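Local structure of glutamate racemase (Campylobacter jejuni, 3UHF) at residues 53-61 with 251-259; 116-125 with 148-158. The protein is an enzyme of the Asp/Glu/hydantoin racemase family, built on parallel sheets flanked by helices, and is modelled with D-glutamic acid bound. One frame throughout, in Å; residues are numbered along the deposited sequence.

Contact 1: 53-61 with 251-259; sequences IYYGDTARV and HFYASSDVE
S255 and D57 meet just beyond the ends of two neighbouring strands. The S255 hydroxyl sits between its own backbone N and carbonyl carbon (chi1 55°), and from there it serves two partners. OG donates to D57 OD1 at 2.6 Å, on the lone pair turned away from OD2. The same OG accepts from A59 N at 2.9 Å, so one bond is given and one received, both to residues 57-59. The other oxygen of D57 is taken by R60, which approaches side-on in its own guanidinium plane; NE lies 2.8 Å from OD2. Y63 also bonds OD2. The carboxylate is thus fixed in its rotation and probably stays charged. Next to it, T58 OG1 donates to S256 O at 2.9 Å, well off the carbonyl axis, and the same oxygen rests against the methyl of A254.

Behind this turn run strands 53-56 and 251-254. They are parallel and in register, and the second lies at one edge of a five-stranded parallel sheet of the racemase fold. The ladder is Y54 N to H251 O, Y253 N to Y54 O, G56 N to Y253 O and S255 N to G56 O.

On one face of the sheet, I53 splits its branches between two rings. CD1 reaches H251 CD2 at 3.4 Å, and CG2 meets Y253 CE2 at 3.7 Å. The Y55 ring lies along the Y253-S255 backbone, and its OH comes to S255 CB. On the other face Y54 and F252 cross obliquely, with Y54 CB 3.9 Å from F252 CD2. L37 and helix 258-268 cover this pair, and the Y54 hydroxyl bonds G33 O.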
loop_
_atom_site.group_PDB
_atom_site.type_symbol
_atom_site.label_atom_id
_atom_site.label_comp_id
_atom_site.label_asym_id
_atom_site.label_seq_id
_atom_site.Cartn_x
_atom_site.Cartn_y
_atom_site.Cartn_z
ATOM N N ILE A 53 2.623 -9.334 11.862
ATOM C CA ILE A 53 4.021 -8.926 11.990
ATOM C C ILE A 53 4.315 -7.917 10.897
ATOM O O ILE A 53 4.267 -8.260 9.716
ATOM C CB ILE A 53 4.987 -10.121 11.810
ATOM C CG1 ILE A 53 4.557 -11.326 12.663
ATOM C CG2 ILE A 53 6.431 -9.704 12.101
ATOM C CD1 ILE A 53 4.452 -11.044 14.135
ATOM N N TYR A 54 4.607 -6.675 11.290
ATOM C CA TYR A 54 4.950 -5.606 10.348
ATOM C C TYR A 54 6.466 -5.425 10.306
ATOM O O TYR A 54 7.118 -5.384 11.343
ATOM C CB TYR A 54 4.284 -4.282 10.763
ATOM C CG TYR A 54 4.505 -3.125 9.802
ATOM C CD1 TYR A 54 3.575 -2.834 8.805
ATOM C CD2 TYR A 54 5.640 -2.319 9.893
ATOM C CE1 TYR A 54 3.764 -1.780 7.928
ATOM C CE2 TYR A 54 5.838 -1.256 9.009
ATOM C CZ TYR A 54 4.895 -0.997 8.033
ATOM O OH TYR A 54 5.065 0.047 7.153
ATOM N N TYR A 55 7.016 -5.344 9.101
ATOM C CA TYR A 55 8.435 -5.079 8.926
ATOM C C TYR A 55 8.593 -3.968 7.906
ATOM O O TYR A 55 8.061 -4.053 6.794
ATOM C CB TYR A 55 9.181 -6.330 8.453
ATOM C CG TYR A 55 10.651 -6.086 8.121
ATOM C CD1 TYR A 55 11.545 -5.654 9.093
ATOM C CD2 TYR A 55 11.140 -6.317 6.848
ATOM C CE1 TYR A 55 12.893 -5.437 8.792
ATOM C CE2 TYR A 55 12.473 -6.114 6.537
ATOM C CZ TYR A 55 13.347 -5.669 7.509
ATOM O OH TYR A 55 14.674 -5.471 7.184
ATOM N N GLY A 56 9.311 -2.913 8.291
ATOM C CA GLY A 56 9.563 -1.803 7.392
ATOM C C GLY A 56 11.062 -1.654 7.191
ATOM O O GLY A 56 11.813 -1.685 8.160
ATOM N N ASP A 57 11.502 -1.523 5.940
ATOM C CA ASP A 57 12.945 -1.455 5.651
ATOM C C ASP A 57 13.453 -0.017 5.793
ATOM O O ASP A 57 13.978 0.589 4.853
ATOM C CB ASP A 57 13.236 -2.004 4.251
ATOM C CG ASP A 57 14.728 -2.149 3.971
ATOM O OD1 ASP A 57 15.547 -2.052 4.924
ATOM O OD2 ASP A 57 15.076 -2.372 2.792
ATOM N N THR A 58 13.269 0.543 6.974
ATOM C CA THR A 58 13.500 1.973 7.145
ATOM C C THR A 58 14.968 2.388 6.988
ATOM O O THR A 58 15.256 3.568 6.864
ATOM C CB THR A 58 12.969 2.455 8.506
ATOM O OG1 THR A 58 13.548 1.659 9.540
ATOM C CG2 THR A 58 11.443 2.319 8.554
ATOM N N ALA A 59 15.892 1.433 6.999
ATOM C CA ALA A 59 17.302 1.777 6.803
ATOM C C ALA A 59 17.565 2.144 5.348
ATOM O O ALA A 59 18.472 2.911 5.052
ATOM C CB ALA A 59 18.214 0.621 7.225
ATOM N N ARG A 60 16.770 1.591 4.433
ATOM C CA ARG A 60 17.069 1.752 3.013
ATOM C C ARG A 60 15.998 2.506 2.221
ATOM O O ARG A 60 16.182 2.789 1.037
ATOM C CB ARG A 60 17.381 0.384 2.386
ATOM C CG ARG A 60 18.487 -0.351 3.127
ATOM C CD ARG A 60 18.946 -1.624 2.429
ATOM N NE ARG A 60 17.883 -2.622 2.392
ATOM C CZ ARG A 60 18.101 -3.921 2.213
ATOM N NH1 ARG A 60 19.345 -4.378 2.062
ATOM N NH2 ARG A 60 17.078 -4.765 2.198
ATOM N N VAL A 61 14.891 2.833 2.886
ATOM C CA VAL A 61 13.764 3.549 2.286
ATOM C C VAL A 61 14.273 4.918 1.764
ATOM O O VAL A 61 15.193 5.506 2.354
ATOM C CB VAL A 61 12.640 3.715 3.354
ATOM C CG1 VAL A 61 13.053 4.713 4.434
ATOM C CG2 VAL A 61 11.273 4.098 2.736
ATOM N N HIS A 251 3.140 -6.772 16.057
ATOM C CA HIS A 251 4.574 -6.753 16.332
ATOM C C HIS A 251 5.255 -5.935 15.253
ATOM O O HIS A 251 4.989 -6.130 14.067
ATOM C CB HIS A 251 5.151 -8.165 16.339
ATOM C CG HIS A 251 4.582 -9.042 17.409
ATOM N ND1 HIS A 251 4.908 -8.896 18.740
ATOM C CD2 HIS A 251 3.704 -10.069 17.347
ATOM C CE1 HIS A 251 4.256 -9.799 19.451
ATOM N NE2 HIS A 251 3.521 -10.524 18.629
ATOM N N PHE A 252 6.132 -5.023 15.668
ATOM C CA PHE A 252 6.816 -4.137 14.734
ATOM C C PHE A 252 8.306 -4.422 14.677
ATOM O O PHE A 252 8.966 -4.530 15.712
ATOM C CB PHE A 252 6.584 -2.680 15.139
ATOM C CG PHE A 252 5.153 -2.261 15.045
ATOM C CD1 PHE A 252 4.326 -2.308 16.158
ATOM C CD2 PHE A 252 4.628 -1.830 13.834
ATOM C CE1 PHE A 252 2.997 -1.929 16.066
ATOM C CE2 PHE A 252 3.297 -1.452 13.734
ATOM C CZ PHE A 252 2.481 -1.509 14.852
ATOM N N TYR A 253 8.828 -4.536 13.463
ATOM C CA TYR A 253 10.263 -4.649 13.242
ATOM C C TYR A 253 10.713 -3.664 12.175
ATOM O O TYR A 253 9.944 -3.310 11.286
ATOM C CB TYR A 253 10.622 -6.068 12.821
ATOM C CG TYR A 253 10.268 -7.107 13.860
ATOM C CD1 TYR A 253 11.190 -7.494 14.826
ATOM C CD2 TYR A 253 9.015 -7.706 13.875
ATOM C CE1 TYR A 253 10.871 -8.449 15.779
ATOM C CE2 TYR A 253 8.686 -8.668 14.825
ATOM C CZ TYR A 253 9.614 -9.033 15.772
ATOM O OH TYR A 253 9.293 -9.988 16.713
ATOM N N ALA A 254 11.958 -3.205 12.265
ATOM C CA ALA A 254 12.469 -2.299 11.255
ATOM C C ALA A 254 13.970 -2.463 11.123
ATOM O O ALA A 254 14.648 -2.841 12.085
ATOM C CB ALA A 254 12.115 -0.845 11.598
ATOM N N SER A 255 14.491 -2.171 9.939
ATOM C CA SER A 255 15.927 -2.304 9.714
ATOM C C SER A 255 16.715 -1.140 10.319
ATOM O O SER A 255 17.949 -1.151 10.320
ATOM C CB SER A 255 16.232 -2.470 8.229
ATOM O OG SER A 255 15.670 -1.416 7.470
ATOM N N SER A 256 16.007 -0.138 10.830
ATOM C CA SER A 256 16.652 0.936 11.592
ATOM C C SER A 256 15.652 1.583 12.544
ATOM O O SER A 256 14.467 1.630 12.240
ATOM C CB SER A 256 17.240 1.990 10.654
ATOM O OG SER A 256 16.218 2.653 9.935
ATOM N N ASP A 257 16.134 2.054 13.694
ATOM C CA ASP A 257 15.336 2.868 14.619
ATOM C C ASP A 257 13.880 2.404 14.735
ATOM O O ASP A 257 12.956 3.123 14.348
ATOM C CB ASP A 257 15.377 4.337 14.186
ATOM C CG ASP A 257 14.823 5.280 15.247
ATOM O OD1 ASP A 257 14.540 4.820 16.372
ATOM O OD2 ASP A 257 14.668 6.485 14.955
ATOM N N VAL A 258 13.687 1.193 15.240
ATOM C CA VAL A 258 12.351 0.616 15.302
ATOM C C VAL A 258 11.424 1.403 16.236
ATOM O O VAL A 258 10.214 1.430 16.030
ATOM C CB VAL A 258 12.387 -0.890 15.666
ATOM C CG1 VAL A 258 12.783 -1.100 17.131
ATOM C CG2 VAL A 258 11.039 -1.545 15.359
ATOM N N GLU A 259 11.988 2.065 17.243
ATOM C CA GLU A 259 11.159 2.812 18.186
ATOM C C GLU A 259 10.433 3.975 17.500
ATOM O O GLU A 259 9.308 4.310 17.859
ATOM C CB GLU A 259 11.977 3.289 19.396
ATOM C CG GLU A 259 12.445 2.144 20.301
ATOM C CD GLU A 259 11.306 1.221 20.727
ATOM O OE1 GLU A 259 11.513 -0.014 20.759
ATOM O OE2 GLU A 259 10.206 1.729 21.037
#

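Contact 2: 116-125 with 148-158; sequences VIDAGVEATI and EYQKRLLSQGY
I117 places CG2 opposite its backbone N and CG1 opposite its carbonyl carbon (chi1 -64°), and both branches thereby reach Y149. The Y149 ring is swung away from its own carbonyl carbon (chi1 -81°), which turns one ring face to that isoleucine. CG2 of I117 sits 3.6 Å from the Y149 ring centroid, almost on the ring normal, in a CH-pi contact. CG1 leans over the phenol end, 3.6 Å from Y149 CE1. V121 continues the row: CG2 touches Y149 CD2 and R152 CB, while CG1 meets L153 CD2 at 4.0 Å. Further along, I125 CD1 packs on Q156 CG, and I125 CG1 lies 3.9 Å from Y158 CE1.

The two helices, 117-125 and 148-155, cross at -42° with axes 10.1 Å apart. Both belong to the helical layer over the four-stranded parallel sheet; Y149 and L153 also rest on its strand 135-139. Helix 148-155 ends in a Schellman motif at G157, and the chain then turns Y158 back toward I125.

At the outer side, in one conformer of each, the D118 carboxylate lies over the R152 guanidinium. Both side chains have a second conformer, so this long salt bridge (D118 OD1 to R152 NH1 3.7 Å) is doubtful, and no N-H points at the oxygen.

No direct hydrogen bond joins the segments. A water donates to V116 O and is 2.7 Å from Y149 OH, which also bonds N95 of the D-glutamic acid pocket. The buried phenol is therefore satisfied, and the helices are held mainly by apolar fit, with any attraction between D118 and R152 probably a minor share.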
loop_
_atom_site.group_PDB
_atom_site.type_symbol
_atom_site.label_atom_id
_atom_site.label_comp_id
_atom_site.label_asym_id
_atom_site.label_seq_id
_atom_site.Cartn_x
_atom_site.Cartn_y
_atom_site.Cartn_z
ATOM N N VAL A 116 -0.714 -4.855 -3.464
ATOM C CA VAL A 116 -1.862 -3.963 -3.374
ATOM C C VAL A 116 -2.341 -3.426 -4.725
ATOM O O VAL A 116 -3.325 -2.693 -4.790
ATOM C CB VAL A 116 -1.579 -2.771 -2.433
ATOM C CG1 VAL A 116 -1.510 -3.244 -0.977
ATOM C CG2 VAL A 116 -0.276 -2.050 -2.842
ATOM N N ILE A 117 -1.659 -3.786 -5.805
ATOM C CA ILE A 117 -1.996 -3.206 -7.102
ATOM C C ILE A 117 -3.256 -3.833 -7.714
ATOM O O ILE A 117 -4.159 -3.113 -8.138
ATOM C CB ILE A 117 -0.809 -3.278 -8.081
ATOM C CG1 ILE A 117 0.339 -2.418 -7.537
ATOM C CG2 ILE A 117 -1.225 -2.793 -9.456
ATOM C CD1 ILE A 117 1.607 -2.469 -8.364
ATOM N N ASP A 118 -3.313 -5.159 -7.764
ATOM C CA ASP A 118 -4.499 -5.853 -8.277
ATOM C C ASP A 118 -5.733 -5.408 -7.487
ATOM O O ASP A 118 -6.767 -5.037 -8.066
ATOM C CB ASP A 118 -4.287 -7.364 -8.188
ATOM C CG ASP A 118 -5.365 -8.168 -8.903
ATOM O OD1 ASP A 118 -6.361 -7.575 -9.375
ATOM O OD2 ASP A 118 -5.209 -9.410 -8.988
ATOM N N ALA A 119 -5.603 -5.399 -6.164
ATOM C CA ALA A 119 -6.687 -4.960 -5.300
ATOM C C ALA A 119 -7.152 -3.538 -5.611
ATOM O O ALA A 119 -8.350 -3.266 -5.637
ATOM C CB ALA A 119 -6.254 -5.060 -3.842
ATOM N N GLY A 120 -6.206 -2.626 -5.809
ATOM C CA GLY A 120 -6.545 -1.242 -6.098
ATOM C C GLY A 120 -7.260 -1.094 -7.436
ATOM O O GLY A 120 -8.193 -0.307 -7.583
ATOM N N VAL A 121 -6.817 -1.848 -8.432
ATOM C CA VAL A 121 -7.521 -1.861 -9.716
ATOM C C VAL A 121 -8.952 -2.395 -9.580
ATOM O O VAL A 121 -9.906 -1.795 -10.097
ATOM C CB VAL A 121 -6.729 -2.662 -10.767
ATOM C CG1 VAL A 121 -7.566 -2.873 -12.023
ATOM C CG2 VAL A 121 -5.424 -1.922 -11.089
ATOM N N GLU A 122 -9.103 -3.515 -8.882
ATOM C CA GLU A 122 -10.426 -4.079 -8.623
ATOM C C GLU A 122 -11.338 -3.059 -7.927
ATOM O O GLU A 122 -12.500 -2.903 -8.300
ATOM C CB GLU A 122 -10.324 -5.350 -7.767
ATOM C CG GLU A 122 -11.675 -5.797 -7.204
ATOM C CD GLU A 122 -11.590 -7.040 -6.345
ATOM O OE1 GLU A 122 -10.641 -7.839 -6.519
ATOM O OE2 GLU A 122 -12.487 -7.212 -5.495
ATOM N N ALA A 123 -10.804 -2.363 -6.922
ATOM C CA ALA A 123 -11.594 -1.377 -6.183
ATOM C C ALA A 123 -12.034 -0.213 -7.073
ATOM O O ALA A 123 -13.153 0.312 -6.932
ATOM C CB ALA A 123 -10.804 -0.860 -4.976
ATOM N N THR A 124 -11.165 0.174 -8.003
ATOM C CA THR A 124 -11.464 1.259 -8.935
ATOM C C THR A 124 -12.593 0.869 -9.888
ATOM O O THR A 124 -13.514 1.653 -10.132
ATOM C CB THR A 124 -10.210 1.662 -9.753
ATOM O OG1 THR A 124 -9.141 1.994 -8.859
ATOM C CG2 THR A 124 -10.492 2.865 -10.657
ATOM N N ILE A 125 -12.526 -0.348 -10.422
ATOM C CA ILE A 125 -13.593 -0.859 -11.281
ATOM C C ILE A 125 -14.935 -0.946 -10.537
ATOM O O ILE A 125 -15.979 -0.571 -11.073
ATOM C CB ILE A 125 -13.204 -2.223 -11.885
ATOM C CG1 ILE A 125 -12.024 -2.035 -12.850
ATOM C CG2 ILE A 125 -14.404 -2.862 -12.584
ATOM C CD1 ILE A 125 -11.449 -3.335 -13.382
ATOM N N GLU A 148 2.374 -1.184 -14.384
ATOM C CA GLU A 148 1.490 -2.244 -13.892
ATOM C C GLU A 148 0.032 -1.791 -13.762
ATOM O O GLU A 148 -0.887 -2.515 -14.179
ATOM C CB GLU A 148 2.020 -2.834 -12.579
ATOM C CG GLU A 148 3.278 -3.684 -12.770
ATOM C CD GLU A 148 2.987 -5.013 -13.456
ATOM O OE1 GLU A 148 3.871 -5.525 -14.175
ATOM O OE2 GLU A 148 1.871 -5.549 -13.273
ATOM N N TYR A 149 -0.196 -0.605 -13.203
ATOM C CA TYR A 149 -1.570 -0.109 -13.097
ATOM C C TYR A 149 -2.142 0.130 -14.479
ATOM O O TYR A 149 -3.290 -0.233 -14.749
ATOM C CB TYR A 149 -1.649 1.195 -12.298
ATOM C CG TYR A 149 -1.643 1.002 -10.802
ATOM C CD1 TYR A 149 -0.451 1.063 -10.087
ATOM C CD2 TYR A 149 -2.821 0.766 -10.105
ATOM C CE1 TYR A 149 -0.424 0.891 -8.719
ATOM C CE2 TYR A 149 -2.810 0.598 -8.723
ATOM C CZ TYR A 149 -1.600 0.666 -8.041
ATOM O OH TYR A 149 -1.555 0.493 -6.685
ATOM N N GLN A 150 -1.340 0.754 -15.342
ATOM C CA GLN A 150 -1.781 1.082 -16.696
ATOM C C GLN A 150 -2.194 -0.177 -17.457
ATOM O O GLN A 150 -3.257 -0.214 -18.082
ATOM C CB GLN A 150 -0.689 1.816 -17.484
ATOM C CG GLN A 150 -0.278 3.181 -16.929
ATOM C CD GLN A 150 0.903 3.080 -15.976
ATOM O OE1 GLN A 150 0.883 2.276 -15.052
ATOM N NE2 GLN A 150 1.945 3.876 -16.215
ATOM N N LYS A 151 -1.351 -1.205 -17.397
ATOM C CA LYS A 151 -1.617 -2.446 -18.122
ATOM C C LYS A 151 -2.864 -3.159 -17.616
ATOM O O LYS A 151 -3.643 -3.703 -18.408
ATOM C CB LYS A 151 -0.413 -3.392 -18.052
ATOM C CG LYS A 151 0.766 -2.989 -18.946
ATOM C CD LYS A 151 1.994 -3.853 -18.635
ATOM C CE LYS A 151 2.958 -3.938 -19.815
ATOM N NZ LYS A 151 3.792 -2.718 -19.981
ATOM N N ARG A 152 -3.047 -3.178 -16.304
ATOM C CA ARG A 152 -4.231 -3.821 -15.744
ATOM C C ARG A 152 -5.495 -3.087 -16.172
ATOM O O ARG A 152 -6.446 -3.704 -16.646
ATOM C CB ARG A 152 -4.144 -3.909 -14.219
ATOM C CG ARG A 152 -3.078 -4.867 -13.718
ATOM C CD ARG A 152 -3.087 -4.966 -12.196
ATOM N NE ARG A 152 -2.213 -6.037 -11.717
ATOM C CZ ARG A 152 -2.580 -7.311 -11.626
ATOM N NH1 ARG A 152 -3.803 -7.678 -11.982
ATOM N NH2 ARG A 152 -1.725 -8.223 -11.184
ATOM N N LEU A 153 -5.493 -1.770 -16.022
ATOM C CA LEU A 153 -6.655 -0.960 -16.383
ATOM C C LEU A 153 -6.971 -1.064 -17.880
ATOM O O LEU A 153 -8.130 -1.242 -18.279
ATOM C CB LEU A 153 -6.403 0.494 -15.985
ATOM C CG LEU A 153 -6.500 0.685 -14.468
ATOM C CD1 LEU A 153 -5.906 2.017 -14.043
ATOM C CD2 LEU A 153 -7.950 0.576 -14.033
ATOM N N LEU A 154 -5.938 -0.983 -18.710
ATOM C CA LEU A 154 -6.128 -1.146 -20.154
ATOM C C LEU A 154 -6.701 -2.513 -20.515
ATOM O O LEU A 154 -7.534 -2.628 -21.420
ATOM C CB LEU A 154 -4.807 -0.922 -20.903
ATOM C CG LEU A 154 -4.278 0.517 -20.914
ATOM C CD1 LEU A 154 -2.930 0.588 -21.632
ATOM C CD2 LEU A 154 -5.279 1.470 -21.550
ATOM N N SER A 155 -6.273 -3.553 -19.808
ATOM C CA SER A 155 -6.746 -4.901 -20.112
ATOM C C SER A 155 -8.221 -5.049 -19.756
ATOM O O SER A 155 -8.884 -5.981 -20.207
ATOM C CB SER A 155 -5.925 -5.958 -19.373
ATOM O OG SER A 155 -6.273 -5.997 -18.001
ATOM N N GLN A 156 -8.732 -4.121 -18.954
ATOM C CA GLN A 156 -10.149 -4.129 -18.586
ATOM C C GLN A 156 -10.941 -3.091 -19.380
ATOM O O GLN A 156 -12.129 -2.874 -19.136
ATOM C CB GLN A 156 -10.316 -3.915 -17.076
ATOM C CG GLN A 156 -9.904 -5.132 -16.248
ATOM C CD GLN A 156 -10.788 -6.344 -16.505
ATOM O OE1 GLN A 156 -12.019 -6.236 -16.583
ATOM N NE2 GLN A 156 -10.165 -7.512 -16.627
ATOM N N GLY A 157 -10.270 -2.448 -20.328
ATOM C CA GLY A 157 -10.928 -1.526 -21.236
ATOM C C GLY A 157 -10.988 -0.104 -20.718
ATOM O O GLY A 157 -11.573 0.766 -21.362
ATOM N N TYR A 158 -10.390 0.135 -19.553
ATOM C CA TYR A 158 -10.347 1.473 -18.974
ATOM C C TYR A 158 -9.189 2.241 -19.592
ATOM O O TYR A 158 -8.063 2.173 -19.101
ATOM C CB TYR A 158 -10.181 1.405 -17.455
ATOM C CG TYR A 158 -11.469 1.083 -16.742
ATOM C CD1 TYR A 158 -12.022 -0.190 -16.814
ATOM C CD2 TYR A 158 -12.152 2.059 -16.022
ATOM C CE1 TYR A 158 -13.214 -0.487 -16.186
ATOM C CE2 TYR A 158 -13.342 1.765 -15.384
ATOM C CZ TYR A 158 -13.868 0.494 -15.474
ATOM O OH TYR A 158 -15.055 0.187 -14.851
HETATM O O HOH W 1 -3.666 0.019 -5.149
#

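Contacts 1 and 2 lie on opposite sides of the chain's centre. Their centres are about 29 Å apart, and they share no element. Both are partly buried. Contact 1 joins an inner strand of the five-stranded sheet to a strand at one edge. Contact 2 pairs two helices over the four-stranded sheet. The chemistry follows the place: backbone bonds and a polar turn, with a salt bridge inside 53-61, in contact 1, apolar branches on an aromatic face in contact 2, where the one charge pair across the helices is long and uncertain. Each borders the D-glutamic acid site differently. Contact 1 contributes V61, while Y149 of contact 2 bonds the pocket residue N95.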